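Local coordinates for protein coclaurine N-methyltransferase (Coptis japonica, PDB 6GKV) that catalyses the S-adenosyl-L-methionine-dependent N-methylation of coclaurine and related tetrahydroisoquinolines in plant alkaloid biosynthesis, at residues A[27-32]-A[334-339]; A[34-39]-A[340-345]; A[136-141]-A[148-153]. All blocks are in the same frame, centred on the assembly; numbering follows the deposited sequence.

Interaction 1. Residues A[27-32]-A[334-339]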
loop_
_atom_site.group_PDB
_atom_site.type_symbol
_atom_site.label_atom_id
_atom_site.label_comp_id
_atom_site.label_asym_id
_atom_site.label_seq_id
_atom_site.Cartn_x
_atom_site.Cartn_y
_atom_site.Cartn_z
ATOM N N LEU A 27 -6.903 28.382 13.206
ATOM C CA LEU A 27 -5.439 28.332 13.259
ATOM C C LEU A 27 -4.920 26.913 13.048
ATOM O O LEU A 27 -3.840 26.714 12.473
ATOM C CB LEU A 27 -4.917 28.882 14.593
ATOM C CG LEU A 27 -5.074 30.390 14.812
ATOM C CD1 LEU A 27 -4.671 30.794 16.228
ATOM C CD2 LEU A 27 -4.256 31.154 13.789
ATOM N N ILE A 28 -5.682 25.942 13.546
ATOM C CA ILE A 28 -5.339 24.536 13.395
ATOM C C ILE A 28 -5.384 24.182 11.910
ATOM O O ILE A 28 -4.424 23.622 11.379
ATOM C CB ILE A 28 -6.285 23.631 14.227
ATOM C CG1 ILE A 28 -5.967 23.796 15.715
ATOM C CG2 ILE A 28 -6.140 22.192 13.829
ATOM C CD1 ILE A 28 -6.785 22.936 16.645
ATOM N N ARG A 29 -6.472 24.561 11.238
ATOM C CA ARG A 29 -6.639 24.285 9.814
ATOM C C ARG A 29 -5.484 24.815 8.994
ATOM O O ARG A 29 -5.150 24.246 7.951
ATOM C CB ARG A 29 -7.928 24.893 9.278
ATOM C CG ARG A 29 -9.148 24.291 9.859
ATOM C CD ARG A 29 -10.331 24.597 9.030
ATOM N NE ARG A 29 -11.520 24.422 9.837
ATOM C CZ ARG A 29 -12.252 25.429 10.289
ATOM N NH1 ARG A 29 -11.919 26.682 9.976
ATOM N NH2 ARG A 29 -13.321 25.182 11.040
ATOM N N ARG A 30 -4.886 25.911 9.454
ATOM C CA ARG A 30 -3.797 26.540 8.717
ATOM C C ARG A 30 -2.559 25.672 8.790
ATOM O O ARG A 30 -1.796 25.596 7.829
ATOM C CB ARG A 30 -3.475 27.929 9.266
ATOM C CG ARG A 30 -4.548 28.955 9.064
ATOM C CD ARG A 30 -4.004 30.331 9.478
ATOM N NE ARG A 30 -5.060 31.345 9.481
ATOM C CZ ARG A 30 -5.039 32.464 10.188
ATOM N NH1 ARG A 30 -4.004 32.751 10.974
ATOM N NH2 ARG A 30 -6.062 33.301 10.110
ATOM N N GLU A 31 -2.353 25.040 9.946
ATOM C CA GLU A 31 -1.209 24.143 10.132
ATOM C C GLU A 31 -1.437 22.844 9.372
ATOM O O GLU A 31 -0.537 22.355 8.691
ATOM C CB GLU A 31 -0.956 23.858 11.622
ATOM C CG GLU A 31 -0.388 25.029 12.378
ATOM C CD GLU A 31 0.810 25.653 11.679
ATOM O OE1 GLU A 31 1.791 24.924 11.409
ATOM O OE2 GLU A 31 0.765 26.871 11.400
ATOM N N LEU A 32 -2.638 22.291 9.520
ATOM C CA LEU A 32 -3.063 21.127 8.760
ATOM C C LEU A 32 -2.768 21.314 7.274
ATOM O O LEU A 32 -2.019 20.541 6.686
ATOM C CB LEU A 32 -4.551 20.871 8.967
ATOM C CG LEU A 32 -4.925 20.368 10.353
ATOM C CD1 LEU A 32 -6.380 19.938 10.347
ATOM C CD2 LEU A 32 -4.005 19.219 10.749
ATOM N N PHE A 334 -8.976 15.143 11.842
ATOM C CA PHE A 334 -9.662 14.035 11.225
ATOM C C PHE A 334 -10.863 14.443 10.386
ATOM O O PHE A 334 -11.201 13.756 9.439
ATOM C CB PHE A 334 -10.048 13.043 12.301
ATOM C CG PHE A 334 -8.867 12.314 12.825
ATOM C CD1 PHE A 334 -8.121 12.842 13.883
ATOM C CD2 PHE A 334 -8.429 11.149 12.198
ATOM C CE1 PHE A 334 -6.989 12.201 14.339
ATOM C CE2 PHE A 334 -7.288 10.499 12.649
ATOM C CZ PHE A 334 -6.575 11.020 13.716
ATOM N N GLY A 335 -11.499 15.559 10.712
ATOM C CA GLY A 335 -12.623 16.031 9.913
ATOM C C GLY A 335 -12.186 16.841 8.708
ATOM O O GLY A 335 -13.022 17.208 7.887
ATOM N N TYR A 336 -10.881 17.110 8.588
ATOM C CA TYR A 336 -10.351 17.909 7.478
ATOM C C TYR A 336 -10.781 17.348 6.121
ATOM O O TYR A 336 -10.838 16.108 5.935
ATOM C CB TYR A 336 -8.820 17.985 7.550
ATOM C CG TYR A 336 -8.241 19.159 6.780
ATOM C CD1 TYR A 336 -8.231 20.433 7.340
ATOM C CD2 TYR A 336 -7.715 19.005 5.497
ATOM C CE1 TYR A 336 -7.716 21.506 6.653
ATOM C CE2 TYR A 336 -7.180 20.094 4.797
ATOM C CZ TYR A 336 -7.195 21.338 5.391
ATOM O OH TYR A 336 -6.676 22.426 4.730
ATOM N N ASN A 337 -11.076 18.251 5.180
ATOM C CA ASN A 337 -11.561 17.876 3.825
ATOM C C ASN A 337 -12.575 16.755 3.817
ATOM O O ASN A 337 -12.377 15.758 3.138
ATOM C CB ASN A 337 -10.407 17.454 2.922
ATOM C CG ASN A 337 -9.566 18.615 2.482
ATOM O OD1 ASN A 337 -10.018 19.773 2.496
ATOM N ND2 ASN A 337 -8.329 18.323 2.080
ATOM N N ASN A 338 -13.634 16.916 4.600
ATOM C CA ASN A 338 -14.692 15.923 4.723
ATOM C C ASN A 338 -14.189 14.541 5.160
ATOM O O ASN A 338 -14.821 13.538 4.872
ATOM C CB ASN A 338 -15.457 15.815 3.400
ATOM C CG ASN A 338 -16.816 15.138 3.550
ATOM O OD1 ASN A 338 -17.416 15.158 4.616
ATOM N ND2 ASN A 338 -17.299 14.523 2.467
ATOM N N GLY A 339 -13.071 14.487 5.884
ATOM C CA GLY A 339 -12.605 13.229 6.471
ATOM C C GLY A 339 -11.827 12.293 5.547
ATOM O O GLY A 339 -11.610 11.116 5.874
#

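Interaction 2. Residues A[34-39]-A[340-345]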
loop_
_atom_site.group_PDB
_atom_site.type_symbol
_atom_site.label_atom_id
_atom_site.label_comp_id
_atom_site.label_asym_id
_atom_site.label_seq_id
_atom_site.Cartn_x
_atom_site.Cartn_y
_atom_site.Cartn_z
ATOM N N ARG A 34 -0.764 23.189 5.904
ATOM C CA ARG A 34 0.675 23.190 5.693
ATOM C C ARG A 34 1.310 21.799 5.815
ATOM O O ARG A 34 2.365 21.559 5.224
ATOM C CB ARG A 34 1.356 24.131 6.677
ATOM C CG ARG A 34 1.118 25.628 6.446
ATOM C CD ARG A 34 1.821 26.450 7.546
ATOM N NE ARG A 34 3.274 26.321 7.460
ATOM C CZ ARG A 34 4.073 25.935 8.452
ATOM N NH1 ARG A 34 3.584 25.637 9.652
ATOM N NH2 ARG A 34 5.377 25.851 8.234
ATOM N N ARG A 35 0.703 20.903 6.597
ATOM C CA ARG A 35 1.234 19.545 6.732
ATOM C C ARG A 35 0.916 18.759 5.457
ATOM O O ARG A 35 1.769 18.041 4.927
ATOM C CB ARG A 35 0.662 18.827 7.962
ATOM C CG ARG A 35 1.254 17.415 8.171
ATOM C CD ARG A 35 2.158 17.424 9.374
ATOM N NE ARG A 35 3.521 17.054 9.049
ATOM C CZ ARG A 35 4.550 17.247 9.861
ATOM N NH1 ARG A 35 5.769 16.878 9.484
ATOM N NH2 ARG A 35 4.353 17.810 11.042
ATOM N N LEU A 36 -0.305 18.917 4.950
ATOM C CA LEU A 36 -0.663 18.344 3.657
ATOM C C LEU A 36 0.327 18.770 2.571
ATOM O O LEU A 36 0.723 17.978 1.712
ATOM C CB LEU A 36 -2.077 18.754 3.262
ATOM C CG LEU A 36 -3.188 18.132 4.108
ATOM C CD1 LEU A 36 -4.522 18.372 3.427
ATOM C CD2 LEU A 36 -2.950 16.650 4.328
ATOM N N GLN A 37 0.740 20.023 2.629
ATOM C CA GLN A 37 1.597 20.589 1.598
ATOM C C GLN A 37 2.989 19.989 1.701
ATOM O O GLN A 37 3.657 19.745 0.701
ATOM C CB GLN A 37 1.646 22.113 1.733
ATOM C CG GLN A 37 2.566 22.825 0.768
ATOM C CD GLN A 37 1.993 22.910 -0.624
ATOM O OE1 GLN A 37 0.825 23.268 -0.807
ATOM N NE2 GLN A 37 2.813 22.586 -1.622
ATOM N N TRP A 38 3.412 19.751 2.935
ATOM C CA TRP A 38 4.709 19.172 3.232
ATOM C C TRP A 38 4.668 17.666 2.981
ATOM O O TRP A 38 5.661 17.063 2.576
ATOM C CB TRP A 38 5.078 19.497 4.685
ATOM C CG TRP A 38 6.182 18.691 5.282
ATOM C CD1 TRP A 38 7.485 19.073 5.430
ATOM C CD2 TRP A 38 6.082 17.371 5.848
ATOM N NE1 TRP A 38 8.205 18.068 6.036
ATOM C CE2 TRP A 38 7.367 17.015 6.306
ATOM C CE3 TRP A 38 5.032 16.441 5.981
ATOM C CZ2 TRP A 38 7.635 15.773 6.897
ATOM C CZ3 TRP A 38 5.298 15.212 6.566
ATOM C CH2 TRP A 38 6.587 14.884 7.008
ATOM N N GLY A 39 3.498 17.078 3.207
ATOM C CA GLY A 39 3.284 15.659 2.995
ATOM C C GLY A 39 3.146 15.162 1.562
ATOM O O GLY A 39 3.809 14.195 1.186
ATOM N N GLU A 340 -11.385 12.831 4.409
ATOM C CA GLU A 340 -10.719 12.064 3.369
ATOM C C GLU A 340 -9.236 12.383 3.306
ATOM O O GLU A 340 -8.611 12.246 2.264
ATOM C CB GLU A 340 -11.398 12.337 2.011
ATOM C CG GLU A 340 -12.765 11.670 1.909
ATOM C CD GLU A 340 -12.641 10.133 1.904
ATOM O OE1 GLU A 340 -11.715 9.618 1.231
ATOM O OE2 GLU A 340 -13.445 9.436 2.578
ATOM N N GLU A 341 -8.683 12.831 4.429
ATOM C CA GLU A 341 -7.246 13.043 4.553
ATOM C C GLU A 341 -6.675 12.173 5.684
ATOM O O GLU A 341 -6.001 11.174 5.440
ATOM C CB GLU A 341 -6.938 14.519 4.805
ATOM C CG GLU A 341 -7.333 15.444 3.659
ATOM C CD GLU A 341 -6.504 15.230 2.404
ATOM O OE1 GLU A 341 -5.479 14.539 2.470
ATOM O OE2 GLU A 341 -6.862 15.771 1.341
ATOM N N TRP A 342 -6.921 12.590 6.921
ATOM C CA TRP A 342 -6.526 11.822 8.092
ATOM C C TRP A 342 -7.707 10.953 8.476
ATOM O O TRP A 342 -8.858 11.412 8.449
ATOM C CB TRP A 342 -6.101 12.748 9.239
ATOM C CG TRP A 342 -4.772 13.427 8.992
ATOM C CD1 TRP A 342 -3.538 12.879 9.165
ATOM C CD2 TRP A 342 -4.555 14.767 8.512
ATOM N NE1 TRP A 342 -2.563 13.794 8.834
ATOM C CE2 TRP A 342 -3.152 14.944 8.442
ATOM C CE3 TRP A 342 -5.403 15.827 8.187
ATOM C CZ2 TRP A 342 -2.591 16.164 8.027
ATOM C CZ3 TRP A 342 -4.826 17.036 7.782
ATOM C CH2 TRP A 342 -3.437 17.189 7.701
ATOM N N MET A 343 -7.428 9.698 8.816
ATOM C CA MET A 343 -8.486 8.722 9.001
ATOM C C MET A 343 -8.012 7.490 9.761
ATOM O O MET A 343 -6.906 7.468 10.313
ATOM C CB MET A 343 -9.055 8.304 7.638
ATOM C CG MET A 343 -7.973 7.920 6.606
ATOM S SD MET A 343 -8.631 7.506 4.962
ATOM C CE MET A 343 -8.784 9.115 4.203
ATOM N N ALA A 344 -8.859 6.466 9.758
ATOM C CA ALA A 344 -8.597 5.220 10.460
ATOM C C ALA A 344 -8.448 4.024 9.519
ATOM O O ALA A 344 -9.218 3.837 8.574
ATOM C CB ALA A 344 -9.698 4.953 11.468
ATOM N N SER A 345 -7.436 3.213 9.804
ATOM C CA SER A 345 -7.123 2.003 9.044
ATOM C C SER A 345 -7.287 0.744 9.875
ATOM O O SER A 345 -6.771 0.656 11.003
ATOM C CB SER A 345 -5.690 2.087 8.518
ATOM O OG SER A 345 -5.277 0.877 7.904
#

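Interaction 3. Residues A[136-141]-A[148-153]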
loop_
_atom_site.group_PDB
_atom_site.type_symbol
_atom_site.label_atom_id
_atom_site.label_comp_id
_atom_site.label_asym_id
_atom_site.label_seq_id
_atom_site.Cartn_x
_atom_site.Cartn_y
_atom_site.Cartn_z
ATOM N N ALA A 136 -12.691 -0.866 27.307
ATOM C CA ALA A 136 -13.927 -0.796 26.531
ATOM C C ALA A 136 -14.130 -2.065 25.701
ATOM O O ALA A 136 -15.236 -2.633 25.672
ATOM C CB ALA A 136 -13.918 0.419 25.641
ATOM N N LEU A 137 -13.054 -2.524 25.061
ATOM C CA LEU A 137 -13.114 -3.727 24.223
ATOM C C LEU A 137 -13.072 -5.011 25.044
ATOM O O LEU A 137 -13.834 -5.939 24.780
ATOM C CB LEU A 137 -11.974 -3.730 23.208
ATOM C CG LEU A 137 -11.866 -4.910 22.233
ATOM C CD1 LEU A 137 -13.129 -5.076 21.362
ATOM C CD2 LEU A 137 -10.629 -4.728 21.363
ATOM N N THR A 138 -12.184 -5.061 26.035
ATOM C CA THR A 138 -12.081 -6.222 26.917
ATOM C C THR A 138 -13.433 -6.571 27.517
ATOM O O THR A 138 -13.906 -7.694 27.378
ATOM C CB THR A 138 -11.063 -5.983 28.047
ATOM O OG1 THR A 138 -9.741 -6.028 27.504
ATOM C CG2 THR A 138 -11.187 -7.049 29.124
ATOM N N LEU A 139 -14.061 -5.595 28.160
ATOM C CA LEU A 139 -15.331 -5.818 28.843
ATOM C C LEU A 139 -16.441 -6.216 27.871
ATOM O O LEU A 139 -17.309 -7.031 28.189
ATOM C CB LEU A 139 -15.728 -4.561 29.623
ATOM C CG LEU A 139 -14.612 -4.104 30.558
ATOM C CD1 LEU A 139 -14.970 -2.825 31.356
ATOM C CD2 LEU A 139 -14.237 -5.269 31.474
ATOM N N HIS A 140 -16.400 -5.632 26.682
ATOM C CA HIS A 140 -17.436 -5.843 25.681
ATOM C C HIS A 140 -17.361 -7.258 25.122
ATOM O O HIS A 140 -18.371 -7.965 25.044
ATOM C CB HIS A 140 -17.298 -4.811 24.559
ATOM C CG HIS A 140 -18.306 -4.961 23.462
ATOM N ND1 HIS A 140 -18.079 -5.732 22.341
ATOM C CD2 HIS A 140 -19.539 -4.421 23.308
ATOM C CE1 HIS A 140 -19.131 -5.663 21.542
ATOM N NE2 HIS A 140 -20.030 -4.877 22.106
ATOM N N VAL A 141 -16.159 -7.668 24.732
ATOM C CA VAL A 141 -15.938 -9.022 24.241
ATOM C C VAL A 141 -16.195 -10.029 25.363
ATOM O O VAL A 141 -16.825 -11.066 25.141
ATOM C CB VAL A 141 -14.501 -9.198 23.682
ATOM C CG1 VAL A 141 -14.179 -10.664 23.412
ATOM C CG2 VAL A 141 -14.322 -8.372 22.425
ATOM N N CYS A 148 -15.324 -16.959 26.072
ATOM C CA CYS A 148 -14.037 -16.360 25.780
ATOM C C CYS A 148 -13.297 -16.117 27.094
ATOM O O CYS A 148 -13.903 -16.119 28.159
ATOM C CB CYS A 148 -14.197 -15.051 25.004
ATOM S SG CYS A 148 -14.505 -15.276 23.231
ATOM N N ARG A 149 -11.986 -15.924 27.009
ATOM C CA ARG A 149 -11.170 -15.605 28.176
ATOM C C ARG A 149 -10.262 -14.450 27.786
ATOM O O ARG A 149 -9.128 -14.628 27.337
ATOM C CB ARG A 149 -10.421 -16.862 28.646
ATOM C CG ARG A 149 -9.171 -16.720 29.510
ATOM C CD ARG A 149 -8.336 -18.027 29.417
ATOM N NE ARG A 149 -8.387 -18.655 28.087
ATOM C CZ ARG A 149 -9.207 -19.649 27.724
ATOM N NH1 ARG A 149 -10.074 -20.162 28.590
ATOM N NH2 ARG A 149 -9.174 -20.124 26.482
ATOM N N VAL A 150 -10.812 -13.249 27.920
ATOM C CA VAL A 150 -10.134 -12.068 27.442
ATOM C C VAL A 150 -8.984 -11.734 28.360
ATOM O O VAL A 150 -9.105 -11.850 29.584
ATOM C CB VAL A 150 -11.102 -10.878 27.326
ATOM C CG1 VAL A 150 -12.162 -11.185 26.321
ATOM C CG2 VAL A 150 -11.757 -10.613 28.657
ATOM N N THR A 151 -7.862 -11.338 27.765
ATOM C CA THR A 151 -6.704 -10.882 28.531
ATOM C C THR A 151 -6.274 -9.464 28.137
ATOM O O THR A 151 -5.920 -9.202 26.987
ATOM C CB THR A 151 -5.511 -11.831 28.356
ATOM O OG1 THR A 151 -5.937 -13.194 28.549
ATOM C CG2 THR A 151 -4.403 -11.462 29.343
ATOM N N ALA A 152 -6.303 -8.544 29.091
ATOM C CA ALA A 152 -5.963 -7.159 28.798
ATOM C C ALA A 152 -4.529 -6.837 29.223
ATOM O O ALA A 152 -4.106 -7.234 30.294
ATOM C CB ALA A 152 -6.948 -6.230 29.483
ATOM N N VAL A 153 -3.773 -6.126 28.391
ATOM C CA VAL A 153 -2.408 -5.764 28.780
ATOM C C VAL A 153 -2.153 -4.258 28.787
ATOM O O VAL A 153 -2.341 -3.586 27.779
ATOM C CB VAL A 153 -1.367 -6.410 27.863
ATOM C CG1 VAL A 153 0.024 -6.078 28.363
ATOM C CG2 VAL A 153 -1.563 -7.901 27.826
#

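Interaction 1. Residues A[27-32]-A[334-339]
Leu32 and Tyr336 make most of this contact, in which helix 21-39, the second of the chain in a class I (Rossmann-like) methyltransferase, packs against the turn that leaves helix 313-335 and leads to strand 342-350. The apolar part is a leucine laid against an aromatic ring. Leu32 CB lies over one face of the Tyr336 ring, 4.0 Å from Tyr336 CD1, while the branch ending in Leu32 CD1 comes to 3.6 Å from the same Tyr336 CD1. The side chains run past one another in opposing senses, and the ring meets both the root of the leucine and one of its methyls. Tyr336 reaches the helix because its CG stands anti to the backbone N (chi1 -159°), which directs the ring at helix 21-39. The aliphatic root of Arg29 adds to this packing, its CB 4.3 Å from Tyr336 CE1. Ala33 and Leu36 also touch the tyrosine from helix 21-39, and Trp342 packs on both Leu32 and Tyr336.

Around the polar atoms the contact is looser. Arg29 O lies obliquely to the ring, 4.0 Å from Tyr336 CE1, a packing distance. The head of Arg29 turns to another partner: its NE forms a salt bridge with Glu332, a polar tie from helix 21-39 to helix 313-335 beside the aromatic packing.

Just before the turn, Phe334 belongs to the pocket of the bound N-methylheliamine and meets Phe284 edge-to-face, whereas the side chain of Leu32 remains about 9 Å from that ligand. Backbone bonds shape the turn itself, Gly339 N donating to Tyr336 O at 2.8 Å.

Interaction 2. Residues A[34-39]-A[340-345]
With CG anti to the carbonyl carbon in both residues (chi1 -69° in Leu36, -72° in Trp342), the leucine fork and the six-membered end of the indole are brought together between helix 21-39 and the start of strand 342-350. This strand belongs to the main sheet of the Rossmann-like methyltransferase fold, so the contact lays the helix against the beginning of a strand that runs between strands 221-230 and 272-279. Leu36 CD2 approaches Trp342 CH2 to 3.5 Å, obliquely to the ring, and Leu36 CG follows at 3.7 Å from the same CH2. Arg35 comes from another side: its CG lies near the indole plane at the rim, 4.0 Å from Trp342 CZ2. Beyond CG the arginine bends at chi2 and chi3, its guanidinium 85° from the indole plane; NH2 bonds to Glu238 O, and Arg35 NH1 sits 3.2 Å above the plane of the Trp38 ring, offset toward its rim.

Trp342 is also held by its NE1 bond to Tyr235 and by an edge-to-face contact with His230; its side chain lies about 7 Å from the bound N-methylheliamine.

An alanine at Leu36 would remove both methyl branches and is likely to open a gap between the indole and the Glu341 carboxylate, leaving that end of the ring without its packing partner. The acid is buried, but both oxygens are bonded: OE1 to Tyr40 and His230, OE2 to Asn337. These bonds probably fix its rotation while both leucine methyls lie against it, Leu36 CD2 3.8 Å from Glu341 OE1 and Leu36 CD1 3.9 Å from Glu341 CD.

Interaction 3. Residues A[136-141]-A[148-153]
Two valines and a threonine-alanine pair join helix 136-141 to strand 149-153 in the beta-alpha-beta unit of the Rossmann-like domain. Helix and strand run almost antiparallel, at 171°, with their axes 8.5 Å apart, as expected when the chain returns from the helix into the next parallel strand.

The apolar contacts centre on Val150, whose two methyls go to different partners. Its CG1 meets Val141 CG1 at 3.6 Å, and its CG2 meets Thr138 CG2, also at 3.6 Å. In this way the valine fits against two residues about one helical turn apart, crossing each at a slant, and its CG2 lies 3.8 Å from Thr138 O as well. The torsion of Val141 (chi1 169°) sets CG1 anti to the backbone N, where it can meet the strand.

The polar atom of the contact is the threonine hydroxyl. Thr138 OG1 lies 3.4 Å from Ala152 CB, a van der Waals contact; its hydrogen bond is made with Asp129 OD2 on strand 126-130. The threonine therefore divides its two branches, the methyl packing on Val150 while the hydroxyl passes over the small alanine to the neighbouring strand. This bond probably limits the rotation of the side chain in a buried setting.

The side chain of Thr138 is about 8 Å from the bound S-adenosyl-L-homocysteine, and Ala136 ends a Gly-rich sequence consistent with the glycine-rich loop that binds the S-adenosyl group in Rossmann-like methyltransferases. Helix 104-118 packs on Val141 through Cys116, Val175 touches both Thr138 and Val150, and strand 149-154 takes its place in the sheet between strands 126-130 and 176-179.

How the interactions relate
Interactions 1 and 2 form one continuous patch, their centres 9 Å apart: both use helix 21-39, their segments alternate along the chain, and helix 313-335 passes through a turn into strand 342-350. Tyr336 CE2 of interaction 1 meets Leu36 CD1 of interaction 2 at 3.5 Å. Together they join helix 21-39 to the C-terminal part of the chain, bordering the pocket of the bound N-methylheliamine through Phe334. Interaction 3 lies on the opposite side of the chain's centre, about 34 Å and 32 Å from the centres of interactions 1 and 2, and falls between their paired segments in sequence. Strands 149-154 and 342-350 nevertheless share the seven-stranded sheet, each second from one of its edges.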